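Cysteine hydrolase (Staphylococcus aureus, PDB 6KUA) is a nicotinamidase of the isochorismatase family, which hydrolyses the amide of nicotinamide to give nicotinic acid and ammonia. Local coordinates at residues D108-T113 and I143-L148; M1-L6 and S123-E128. One frame throughout, in Å; residues are numbered along the deposited sequence.

Interaction 1. Residues D108-T113 and I143-L148; sequences DSFFGT and ISAYNL
The ring of Phe110 and the side chains of Ser144, Ala145 and Leu148 form the apolar part of a loop-to-helix contact in the three-layer alpha/beta fold of the isochorismatase family. Phe110 lies in the turn-rich loop between strand 99-104 and helix 115-121; its partners sit on the last turn of helix 137-147 and just past it. Phe110 has the largest area buried here. Its CG lies anti to its carbonyl carbon (chi1 -67°), and the ring's long axis runs across the helix, not along it. Phe110 CD1 lies 3.7 Å from Ser144 CB. Phe110 CE1 is 4.0 Å from Ala145 CB. Phe110 CD2 comes within 3.6 Å of Leu148 CD1, where the two side chains pass alongside, pointing roughly opposite ways. Leu115 and Leu119 of helix 115-121 also touch the ring, which thus packs against two helices.

Ser144 carries the polar part as well. Its OG donates a hydrogen bond to Asp108 OD2, refined at a very short 2.4 Å; at 2.1 Å resolution the exact length is doubtful. A type I turn from Asp108 to Phe111 folds the loop at this point, and the same carboxylate braces it from within. Asp108 therefore uses one oxygen on the helix and the other on its own loop. Beyond the contact, its side chain packs on Asn147 of the second subunit, while Leu148 O accepts from Arg120 NH2 of the fourth, which places the region among subunit interfaces. Within the loop, Asp108 OD1 closes an Asx turn by accepting from Phe110 N at 2.8 Å, approached from above the carboxylate plane.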
# COMPACT_ATOMS: atom_id res chain seq x y z
N ASP A 108 -12.38 5.00 0.57
CA ASP A 108 -11.10 5.71 0.56
C ASP A 108 -10.64 5.95 -0.87
O ASP A 108 -10.38 5.00 -1.61
CB ASP A 108 -10.07 4.90 1.35
CG ASP A 108 -8.65 5.46 1.28
OD1 ASP A 108 -8.39 6.54 0.69
OD2 ASP A 108 -7.76 4.79 1.85
N SER A 109 -10.49 7.22 -1.24
CA SER A 109 -10.12 7.60 -2.60
C SER A 109 -8.73 7.11 -3.00
O SER A 109 -8.42 7.07 -4.20
CB SER A 109 -10.19 9.12 -2.74
OG SER A 109 -11.52 9.61 -2.58
N PHE A 110 -7.88 6.76 -2.04
CA PHE A 110 -6.53 6.29 -2.33
C PHE A 110 -6.44 4.77 -2.47
O PHE A 110 -5.43 4.27 -2.98
CB PHE A 110 -5.55 6.73 -1.24
CG PHE A 110 -5.33 8.22 -1.18
CD1 PHE A 110 -6.23 9.05 -0.52
CD2 PHE A 110 -4.21 8.79 -1.78
CE1 PHE A 110 -6.01 10.43 -0.44
CE2 PHE A 110 -3.99 10.18 -1.72
CZ PHE A 110 -4.89 10.99 -1.05
N PHE A 111 -7.45 4.02 -2.03
CA PHE A 111 -7.34 2.57 -2.01
C PHE A 111 -7.51 2.00 -3.41
O PHE A 111 -8.51 2.27 -4.08
CB PHE A 111 -8.37 1.96 -1.07
CG PHE A 111 -8.19 0.48 -0.91
CD1 PHE A 111 -7.19 -0.02 -0.10
CD2 PHE A 111 -8.98 -0.41 -1.63
CE1 PHE A 111 -7.00 -1.39 0.03
CE2 PHE A 111 -8.79 -1.78 -1.52
CZ PHE A 111 -7.81 -2.26 -0.69
N GLY A 112 -6.53 1.22 -3.85
CA GLY A 112 -6.59 0.60 -5.17
C GLY A 112 -6.63 1.57 -6.34
O GLY A 112 -7.02 1.17 -7.44
N THR A 113 -6.24 2.82 -6.14
CA THR A 113 -6.22 3.82 -7.19
C THR A 113 -4.81 4.37 -7.37
O THR A 113 -3.94 4.16 -6.52
CB THR A 113 -7.17 4.99 -6.88
OG1 THR A 113 -6.56 5.80 -5.87
CG2 THR A 113 -8.57 4.47 -6.42
N ILE A 143 -7.94 10.17 6.07
CA ILE A 143 -7.04 9.34 6.87
C ILE A 143 -5.89 8.81 6.02
O ILE A 143 -4.73 8.83 6.45
CB ILE A 143 -7.82 8.18 7.53
CG1 ILE A 143 -8.72 8.73 8.63
CG2 ILE A 143 -6.83 7.14 8.08
CD1 ILE A 143 -9.80 7.80 9.03
N SER A 144 -6.18 8.36 4.79
CA SER A 144 -5.10 7.93 3.91
C SER A 144 -4.19 9.10 3.52
O SER A 144 -2.97 8.93 3.44
CB SER A 144 -5.67 7.27 2.66
OG SER A 144 -5.87 5.89 2.93
N ALA A 145 -4.78 10.26 3.21
CA ALA A 145 -3.97 11.44 2.93
C ALA A 145 -3.04 11.72 4.10
O ALA A 145 -1.85 12.01 3.91
CB ALA A 145 -4.86 12.66 2.64
N TYR A 146 -3.58 11.60 5.32
CA TYR A 146 -2.79 11.83 6.52
C TYR A 146 -1.64 10.84 6.61
O TYR A 146 -0.48 11.25 6.72
CB TYR A 146 -3.71 11.76 7.74
CG TYR A 146 -2.96 11.68 9.04
CD1 TYR A 146 -2.43 12.83 9.65
CD2 TYR A 146 -2.77 10.46 9.67
CE1 TYR A 146 -1.74 12.74 10.85
CE2 TYR A 146 -2.07 10.37 10.86
CZ TYR A 146 -1.56 11.51 11.45
OH TYR A 146 -0.88 11.38 12.64
N ASN A 147 -1.94 9.54 6.53
CA ASN A 147 -0.87 8.54 6.61
C ASN A 147 0.18 8.74 5.53
O ASN A 147 1.37 8.53 5.77
CB ASN A 147 -1.45 7.12 6.51
CG ASN A 147 -2.27 6.73 7.73
OD1 ASN A 147 -2.20 7.38 8.76
ND2 ASN A 147 -3.06 5.67 7.60
N LEU A 148 -0.24 9.13 4.33
CA LEU A 148 0.71 9.32 3.25
C LEU A 148 1.49 10.64 3.37
O LEU A 148 2.32 10.94 2.52
CB LEU A 148 -0.02 9.21 1.91
CG LEU A 148 -0.58 7.80 1.59
CD1 LEU A 148 -1.67 7.87 0.56
CD2 LEU A 148 0.53 6.85 1.12

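Interaction 2. Residues M1-L6 and S123-E128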
# COMPACT_ATOMS: atom_id res chain seq x y z
N MET A 1 -1.61 28.41 -3.18
CA MET A 1 -0.43 27.56 -3.20
C MET A 1 -0.27 26.89 -4.56
O MET A 1 -1.22 26.83 -5.35
CB MET A 1 -0.51 26.52 -2.08
CG MET A 1 -0.77 27.14 -0.72
SD MET A 1 0.63 28.17 -0.22
CE MET A 1 1.70 26.95 0.54
N THR A 2 0.94 26.39 -4.84
CA THR A 2 1.28 25.79 -6.13
C THR A 2 1.42 24.27 -6.06
O THR A 2 1.39 23.61 -7.10
CB THR A 2 2.60 26.39 -6.65
OG1 THR A 2 2.43 27.80 -6.83
CG2 THR A 2 3.03 25.77 -8.00
N HIS A 3 1.57 23.72 -4.86
CA HIS A 3 1.74 22.30 -4.64
C HIS A 3 0.48 21.72 -4.01
O HIS A 3 0.55 20.96 -3.05
CB HIS A 3 2.96 22.06 -3.74
CG HIS A 3 4.20 22.72 -4.24
ND1 HIS A 3 5.06 22.12 -5.14
CD2 HIS A 3 4.72 23.95 -4.00
CE1 HIS A 3 6.05 22.95 -5.42
NE2 HIS A 3 5.87 24.06 -4.73
N ARG A 4 -0.69 22.12 -4.52
CA ARG A 4 -1.97 21.79 -3.92
C ARG A 4 -2.89 21.14 -4.95
O ARG A 4 -2.77 21.36 -6.16
CB ARG A 4 -2.65 23.04 -3.32
CG ARG A 4 -2.90 24.18 -4.31
CD ARG A 4 -3.80 25.29 -3.71
NE ARG A 4 -4.42 26.10 -4.77
CZ ARG A 4 -5.46 26.93 -4.60
NH1 ARG A 4 -6.03 27.08 -3.42
NH2 ARG A 4 -5.94 27.60 -5.64
N ALA A 5 -3.79 20.30 -4.46
CA ALA A 5 -4.77 19.66 -5.32
C ALA A 5 -6.10 19.63 -4.60
O ALA A 5 -6.16 19.61 -3.37
CB ALA A 5 -4.35 18.23 -5.73
N LEU A 6 -7.17 19.69 -5.38
CA LEU A 6 -8.52 19.62 -4.87
C LEU A 6 -9.05 18.22 -5.12
O LEU A 6 -8.98 17.72 -6.25
CB LEU A 6 -9.40 20.67 -5.55
CG LEU A 6 -10.88 20.67 -5.16
CD1 LEU A 6 -11.05 21.09 -3.71
CD2 LEU A 6 -11.65 21.60 -6.07
N SER A 123 4.28 16.97 -7.92
CA SER A 123 4.87 17.72 -6.82
C SER A 123 3.80 18.34 -5.90
O SER A 123 3.97 19.46 -5.40
CB SER A 123 5.82 18.80 -7.35
OG SER A 123 6.96 18.16 -7.90
N ILE A 124 2.71 17.61 -5.68
CA ILE A 124 1.65 18.01 -4.76
C ILE A 124 1.94 17.43 -3.39
O ILE A 124 2.07 16.21 -3.24
CB ILE A 124 0.27 17.52 -5.23
CG1 ILE A 124 -0.02 17.96 -6.66
CG2 ILE A 124 -0.80 17.97 -4.26
CD1 ILE A 124 -0.39 19.37 -6.74
N ASN A 125 1.98 18.28 -2.36
CA ASN A 125 2.05 17.77 -0.99
C ASN A 125 0.93 18.33 -0.13
O ASN A 125 1.02 18.27 1.09
CB ASN A 125 3.42 18.08 -0.35
CG ASN A 125 3.58 19.55 -0.00
OD1 ASN A 125 2.96 20.41 -0.62
ND2 ASN A 125 4.42 19.83 1.00
N GLN A 126 -0.11 18.87 -0.74
CA GLN A 126 -1.20 19.48 0.01
C GLN A 126 -2.52 19.20 -0.70
O GLN A 126 -2.62 19.44 -1.91
CB GLN A 126 -0.93 20.99 0.14
CG GLN A 126 -2.09 21.84 0.56
CD GLN A 126 -1.67 23.28 0.81
OE1 GLN A 126 -1.52 24.08 -0.12
NE2 GLN A 126 -1.45 23.63 2.08
N VAL A 127 -3.51 18.66 0.01
CA VAL A 127 -4.80 18.37 -0.61
C VAL A 127 -5.89 19.12 0.14
O VAL A 127 -5.83 19.26 1.37
CB VAL A 127 -5.12 16.86 -0.68
CG1 VAL A 127 -4.03 16.13 -1.45
CG2 VAL A 127 -5.33 16.26 0.73
N GLU A 128 -6.86 19.61 -0.60
CA GLU A 128 -8.10 20.12 -0.05
C GLU A 128 -9.21 19.15 -0.42
O GLU A 128 -9.32 18.74 -1.58
CB GLU A 128 -8.40 21.52 -0.59
CG GLU A 128 -9.61 22.19 0.02
CD GLU A 128 -9.76 23.63 -0.45
OE1 GLU A 128 -8.74 24.34 -0.63
OE2 GLU A 128 -10.92 24.06 -0.65
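Ala5 and Gln126 join the beginnings of strands 4-9 and 126-132, neighbours in the parallel sheet of the isochorismatase fold. Parallel bridges pair Arg4 with Gln126, Ala5 with Val127 and Leu6 with Glu128. Among the backbone hydrogen bonds, Ala5 N donates to Gln126 O at 2.9 Å, while Glu128 N returns a nearly straight bond (169°) to Ala5 O. Before the bridged pairs, Asn125 N donates to His3 O at 3.1 Å, with the donor tilted 34° from the carbonyl plane. Short CA-H...O contacts run between these bonds, including Arg4 CA to Gln126 O.

Apolar packing differs on the two faces. On the face of Ala5 and Val127, Ala5 CB rests 3.9 Å from Ile124 CG2, and both residues meet Leu119 of helix 115-121. On the other face, Leu6 CD1 approaches Glu128 CB at 4.1 Å, beneath helix 32-44.

Near the N terminus, a methylene meets an amide oxygen in van der Waals contact: the bent side chain of Met1 lies roughly perpendicular to the extended one of Gln126, bringing Met1 CG to 3.2 Å from Gln126 OE1. Gln126 reaches it with CG anti to its backbone N (chi1 165°).

Charged ends turn to other partners: Arg4 forms salt bridges with Asp41 and Asp47 and a cation-pi contact with Phe42, and Glu128 pairs with Arg38. A side-chain hydrogen bond lies at the entrance to strand 126-132, where Ser123, with positive phi, is the C-prime residue of the Schellman motif ending helix 115-121. There His3 ND1 donates to Ser123 O at 2.9 Å, the oxygen lying at the imidazole edge and in its plane.

Overall arrangement
From the N terminus, the chain enters strand 4-9, and interaction 2 closes a long loop when strand 126-132 comes alongside it. That loop holds strands 48-54 and 99-104, helix 115-121 and the residues 108-113. Interaction 1 closes a second, shorter loop from this inner part to the end of helix 137-147, which follows strand 126-132. The segments alternate along the chain, so the two loops cross. Interaction 2 joins neighbouring strands of the central sheet, whereas interaction 1 packs a connecting loop against a helix on the sheet's flank. Their centres lie about 15 Å apart, yet they meet where Ala145 CB packs 4.1 Å from Val127 CG2.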